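Long-range contact in cytochrome c (Pseudomonas aeruginosa, PDB 6RTE), which probably acts as the dihydro-heme d1 dehydrogenase NirN of heme d1 biosynthesis, an oxidoreductase that carries heme c beside an eight-bladed beta-propeller: residues A218-R232 with V236-A249. Numbering follows the deposited sequence.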
loop_
_atom_site.group_PDB
_atom_site.type_symbol
_atom_site.label_atom_id
_atom_site.label_comp_id
_atom_site.label_asym_id
_atom_site.label_seq_id
_atom_site.Cartn_x
_atom_site.Cartn_y
_atom_site.Cartn_z
ATOM N N ALA A 218 13.307 -4.791 7.293
ATOM C CA ALA A 218 12.893 -4.096 8.503
ATOM C C ALA A 218 12.030 -4.944 9.428
ATOM O O ALA A 218 11.939 -4.630 10.621
ATOM C CB ALA A 218 12.129 -2.826 8.112
ATOM N N GLY A 219 11.393 -5.983 8.913
ATOM C CA GLY A 219 10.536 -6.828 9.727
ATOM C C GLY A 219 10.292 -8.149 9.036
ATOM O O GLY A 219 10.931 -8.472 8.035
ATOM N N LEU A 220 9.352 -8.925 9.594
ATOM C CA LEU A 220 8.980 -10.212 9.015
ATOM C C LEU A 220 7.645 -10.171 8.289
ATOM O O LEU A 220 7.432 -10.955 7.364
ATOM C CB LEU A 220 8.908 -11.284 10.120
ATOM C CG LEU A 220 10.213 -11.528 10.875
ATOM C CD1 LEU A 220 10.006 -12.562 11.992
ATOM C CD2 LEU A 220 11.290 -11.999 9.928
ATOM N N ASN A 221 6.738 -9.300 8.715
ATOM C CA ASN A 221 5.484 -9.046 8.011
ATOM C C ASN A 221 5.213 -7.555 8.150
ATOM O O ASN A 221 4.998 -7.052 9.266
ATOM C CB ASN A 221 4.334 -9.878 8.562
ATOM C CG ASN A 221 3.083 -9.779 7.709
ATOM O OD1 ASN A 221 2.127 -9.097 8.067
ATOM N ND2 ASN A 221 3.086 -10.457 6.577
ATOM N N THR A 222 5.241 -6.849 7.026
ATOM C CA THR A 222 5.231 -5.392 6.999
ATOM C C THR A 222 3.932 -4.898 6.376
ATOM O O THR A 222 3.388 -5.531 5.468
ATOM C CB THR A 222 6.433 -4.868 6.212
ATOM O OG1 THR A 222 7.623 -5.164 6.947
ATOM C CG2 THR A 222 6.347 -3.354 5.982
ATOM N N ARG A 223 3.425 -3.779 6.888
ATOM C CA ARG A 223 2.186 -3.184 6.397
ATOM C C ARG A 223 2.443 -2.085 5.368
ATOM O O ARG A 223 1.982 -2.178 4.228
ATOM C CB ARG A 223 1.361 -2.643 7.573
ATOM C CG ARG A 223 0.761 -3.735 8.453
ATOM C CD ARG A 223 -0.484 -4.366 7.822
ATOM N NE ARG A 223 -1.653 -3.516 8.035
ATOM C CZ ARG A 223 -2.908 -3.886 7.803
ATOM N NH1 ARG A 223 -3.177 -5.095 7.329
ATOM N NH2 ARG A 223 -3.893 -3.038 8.048
ATOM N N ASN A 224 3.161 -1.036 5.740
ATOM C CA ASN A 224 3.497 0.007 4.779
ATOM C C ASN A 224 4.630 0.844 5.357
ATOM O O ASN A 224 5.157 0.564 6.443
ATOM C CB ASN A 224 2.266 0.863 4.412
ATOM C CG ASN A 224 1.912 1.891 5.475
ATOM O OD1 ASN A 224 2.002 1.638 6.670
ATOM N ND2 ASN A 224 1.514 3.080 5.028
ATOM N N LEU A 225 5.035 1.860 4.603
ATOM C CA LEU A 225 6.044 2.786 5.096
ATOM C C LEU A 225 5.663 4.196 4.697
ATOM O O LEU A 225 4.765 4.420 3.882
ATOM C CB LEU A 225 7.452 2.425 4.589
ATOM C CG LEU A 225 7.728 2.372 3.088
ATOM C CD1 LEU A 225 7.752 3.753 2.448
ATOM C CD2 LEU A 225 9.063 1.659 2.883
ATOM N N ALA A 226 6.363 5.153 5.298
ATOM C CA ALA A 226 6.125 6.567 5.068
ATOM C C ALA A 226 7.482 7.258 5.094
ATOM O O ALA A 226 8.418 6.796 5.750
ATOM C CB ALA A 226 5.172 7.162 6.120
ATOM N N VAL A 227 7.584 8.336 4.327
ATOM C CA VAL A 227 8.805 9.139 4.221
ATOM C C VAL A 227 8.509 10.513 4.799
ATOM O O VAL A 227 7.469 11.112 4.493
ATOM C CB VAL A 227 9.283 9.231 2.764
ATOM C CG1 VAL A 227 10.605 10.045 2.644
ATOM C CG2 VAL A 227 9.449 7.821 2.178
ATOM N N SER A 228 9.410 11.008 5.643
ATOM C CA SER A 228 9.200 12.320 6.254
ATOM C C SER A 228 9.251 13.391 5.185
ATOM O O SER A 228 9.895 13.225 4.139
ATOM C CB SER A 228 10.237 12.579 7.357
ATOM O OG SER A 228 11.582 12.551 6.880
ATOM N N ASP A 229 8.539 14.503 5.427
ATOM C CA ASP A 229 8.396 15.516 4.380
ATOM C C ASP A 229 9.678 16.300 4.152
ATOM O O ASP A 229 9.787 16.990 3.125
ATOM C CB ASP A 229 7.239 16.479 4.701
ATOM C CG ASP A 229 7.611 17.554 5.705
ATOM O OD1 ASP A 229 7.624 17.275 6.923
ATOM O OD2 ASP A 229 7.886 18.699 5.272
ATOM N N ASP A 230 10.638 16.225 5.062
ATOM C CA ASP A 230 11.961 16.789 4.835
ATOM C C ASP A 230 12.917 15.799 4.183
ATOM O O ASP A 230 14.082 16.141 3.962
ATOM C CB ASP A 230 12.562 17.304 6.151
ATOM C CG ASP A 230 12.734 16.216 7.211
ATOM O OD1 ASP A 230 12.511 15.023 6.905
ATOM O OD2 ASP A 230 13.079 16.571 8.369
ATOM N N GLY A 231 12.461 14.576 3.891
ATOM C CA GLY A 231 13.259 13.599 3.187
ATOM C C GLY A 231 14.268 12.840 4.017
ATOM O O GLY A 231 15.019 12.042 3.458
ATOM N N ARG A 232 14.311 13.048 5.334
ATOM C CA ARG A 232 15.372 12.449 6.134
ATOM C C ARG A 232 15.078 11.016 6.586
ATOM O O ARG A 232 16.020 10.225 6.728
ATOM C CB ARG A 232 15.637 13.297 7.384
ATOM C CG ARG A 232 16.202 14.691 7.105
ATOM C CD ARG A 232 16.371 15.494 8.376
ATOM N NE ARG A 232 17.444 14.985 9.242
ATOM C CZ ARG A 232 17.643 15.380 10.492
ATOM N NH1 ARG A 232 16.839 16.276 11.043
ATOM N NH2 ARG A 232 18.649 14.889 11.200
ATOM N N VAL A 236 8.754 2.525 9.032
ATOM C CA VAL A 236 8.148 1.284 8.558
ATOM C C VAL A 236 7.208 0.755 9.636
ATOM O O VAL A 236 7.612 0.611 10.799
ATOM C CB VAL A 236 9.210 0.213 8.226
ATOM C CG1 VAL A 236 8.553 -1.008 7.622
ATOM C CG2 VAL A 236 10.286 0.761 7.303
ATOM N N GLY A 237 5.972 0.460 9.242
ATOM C CA GLY A 237 4.978 -0.092 10.146
ATOM C C GLY A 237 4.837 -1.586 9.958
ATOM O O GLY A 237 4.408 -2.051 8.898
ATOM N N ASN A 238 5.173 -2.341 11.010
ATOM C CA ASN A 238 5.224 -3.793 10.950
ATOM C C ASN A 238 4.065 -4.427 11.713
ATOM O O ASN A 238 3.663 -3.948 12.785
ATOM C CB ASN A 238 6.545 -4.321 11.522
ATOM C CG ASN A 238 7.731 -4.083 10.607
ATOM O OD1 ASN A 238 7.596 -4.058 9.385
ATOM N ND2 ASN A 238 8.911 -3.915 11.199
ATOM N N TYR A 239 3.519 -5.508 11.135
ATOM C CA TYR A 239 2.678 -6.433 11.867
ATOM C C TYR A 239 3.522 -7.354 12.748
ATOM O O TYR A 239 3.171 -7.602 13.901
ATOM C CB TYR A 239 1.850 -7.291 10.902
ATOM C CG TYR A 239 0.398 -6.929 10.797
ATOM C CD1 TYR A 239 -0.039 -5.640 11.059
ATOM C CD2 TYR A 239 -0.543 -7.889 10.433
ATOM C CE1 TYR A 239 -1.371 -5.303 10.966
ATOM C CE2 TYR A 239 -1.884 -7.566 10.330
ATOM C CZ TYR A 239 -2.288 -6.261 10.598
ATOM O OH TYR A 239 -3.613 -5.905 10.511
ATOM N N LEU A 240 4.615 -7.881 12.194
ATOM C CA LEU A 240 5.486 -8.815 12.898
ATOM C C LEU A 240 6.947 -8.447 12.659
ATOM O O LEU A 240 7.377 -8.366 11.502
ATOM C CB LEU A 240 5.223 -10.245 12.433
ATOM C CG LEU A 240 6.093 -11.319 13.097
ATOM C CD1 LEU A 240 5.660 -11.506 14.547
ATOM C CD2 LEU A 240 6.007 -12.615 12.302
ATOM N N PRO A 241 7.728 -8.154 13.712
ATOM C CA PRO A 241 7.274 -7.898 15.084
ATOM C C PRO A 241 6.275 -6.740 15.134
ATOM O O PRO A 241 6.127 -6.026 14.141
ATOM C CB PRO A 241 8.569 -7.534 15.828
ATOM C CG PRO A 241 9.680 -8.127 14.996
ATOM C CD PRO A 241 9.196 -8.032 13.583
ATOM N N GLY A 242 5.609 -6.550 16.270
ATOM C CA GLY A 242 4.751 -5.399 16.449
ATOM C C GLY A 242 5.564 -4.162 16.771
ATOM O O GLY A 242 5.815 -3.856 17.942
ATOM N N ASN A 243 6.017 -3.449 15.746
ATOM C CA ASN A 243 6.927 -2.338 16.003
ATOM C C ASN A 243 6.910 -1.367 14.832
ATOM O O ASN A 243 6.272 -1.603 13.803
ATOM C CB ASN A 243 8.349 -2.837 16.288
ATOM C CG ASN A 243 9.013 -3.525 15.087
ATOM O OD1 ASN A 243 8.604 -3.360 13.934
ATOM N ND2 ASN A 243 10.062 -4.306 15.368
ATOM N N LEU A 244 7.556 -0.232 15.058
ATOM C CA LEU A 244 7.951 0.705 14.019
ATOM C C LEU A 244 9.456 0.610 13.854
ATOM O O LEU A 244 10.193 0.471 14.840
ATOM C CB LEU A 244 7.573 2.147 14.382
ATOM C CG LEU A 244 6.081 2.439 14.598
ATOM C CD1 LEU A 244 5.927 3.702 15.433
ATOM C CD2 LEU A 244 5.363 2.587 13.263
ATOM N N VAL A 245 9.928 0.692 12.614
ATOM C CA VAL A 245 11.362 0.703 12.346
ATOM C C VAL A 245 11.688 2.007 11.624
ATOM O O VAL A 245 11.116 2.306 10.568
ATOM C CB VAL A 245 11.801 -0.529 11.542
ATOM C CG1 VAL A 245 13.235 -0.416 11.096
ATOM C CG2 VAL A 245 11.608 -1.812 12.393
ATOM N N LEU A 246 12.580 2.790 12.225
ATOM C CA LEU A 246 13.004 4.080 11.713
ATOM C C LEU A 246 14.335 3.905 10.982
ATOM O O LEU A 246 15.310 3.420 11.568
ATOM C CB LEU A 246 13.151 5.083 12.853
ATOM C CG LEU A 246 13.609 6.497 12.474
ATOM C CD1 LEU A 246 12.585 7.156 11.569
ATOM C CD2 LEU A 246 13.843 7.333 13.718
ATOM N N LEU A 247 14.368 4.309 9.716
ATOM C CA LEU A 247 15.532 4.169 8.859
ATOM C C LEU A 247 15.967 5.551 8.362
ATOM O O LEU A 247 15.150 6.469 8.246
ATOM C CB LEU A 247 15.232 3.267 7.653
ATOM C CG LEU A 247 14.645 1.874 7.900
ATOM C CD1 LEU A 247 14.192 1.222 6.579
ATOM C CD2 LEU A 247 15.656 0.978 8.596
ATOM N N ASP A 248 17.264 5.684 8.087
ATOM C CA ASP A 248 17.789 6.841 7.375
ATOM C C ASP A 248 17.404 6.719 5.899
ATOM O O ASP A 248 17.727 5.722 5.241
ATOM C CB ASP A 248 19.304 6.921 7.556
ATOM C CG ASP A 248 19.914 8.204 6.981
ATOM O OD1 ASP A 248 19.536 8.609 5.857
ATOM O OD2 ASP A 248 20.781 8.806 7.653
ATOM N N ALA A 249 16.675 7.714 5.391
ATOM C CA ALA A 249 16.139 7.653 4.034
ATOM C C ALA A 249 17.195 7.744 2.931
ATOM O O ALA A 249 16.851 7.548 1.765
ATOM C CB ALA A 249 15.133 8.785 3.838
HETATM O O HOH W 1 11.705 -5.707 13.275
HETATM O O HOH W 2 18.536 11.180 6.132
#
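Leu240 O takes two backbone N-H groups, from Leu220 N at 2.8 Å and from Asn221 N at 3.0 Å. The second lies in the carbonyl plane, on a lone pair. This is a classic beta bulge. Another bulge follows where Arg223 and Asn224 both face Gly237: Arg223 N gives to Gly237 O, and Gly237 N to Asn224 O.

Between them, Thr222 OG1 donates to Asn238 OD1 over 2.7 Å, tilted 26° from the carbonyl plane. The other end of that amide, Asn238 ND2, reaches Asn243 OD1 in plane and Ala218 O from above its carbonyl. Both ends of the buried amide are thus held, which fixes its rotation.

Thr222 CG2, anti to the backbone N, packs on Val236 CG1 at 3.6 Å. Ala218 CB touches Val236 and Val245.

Arg223, bent at chi2 and chi3, lays CD over one face of the Tyr239 ring, 3.7 Å from its centroid, a CH-pi contact. Its guanidinium plane is nearly parallel to the ring, tilted by 7°, with Tyr239 OH over one face; NE bonds Ser271 O.

Strands 221-227 and 233-238 form the first hairpin of a four-stranded propeller blade, continued by 243-248. Strand 201-206 packs against Val236 and Leu225, and strand 270-276 against Asn224 and Ala226.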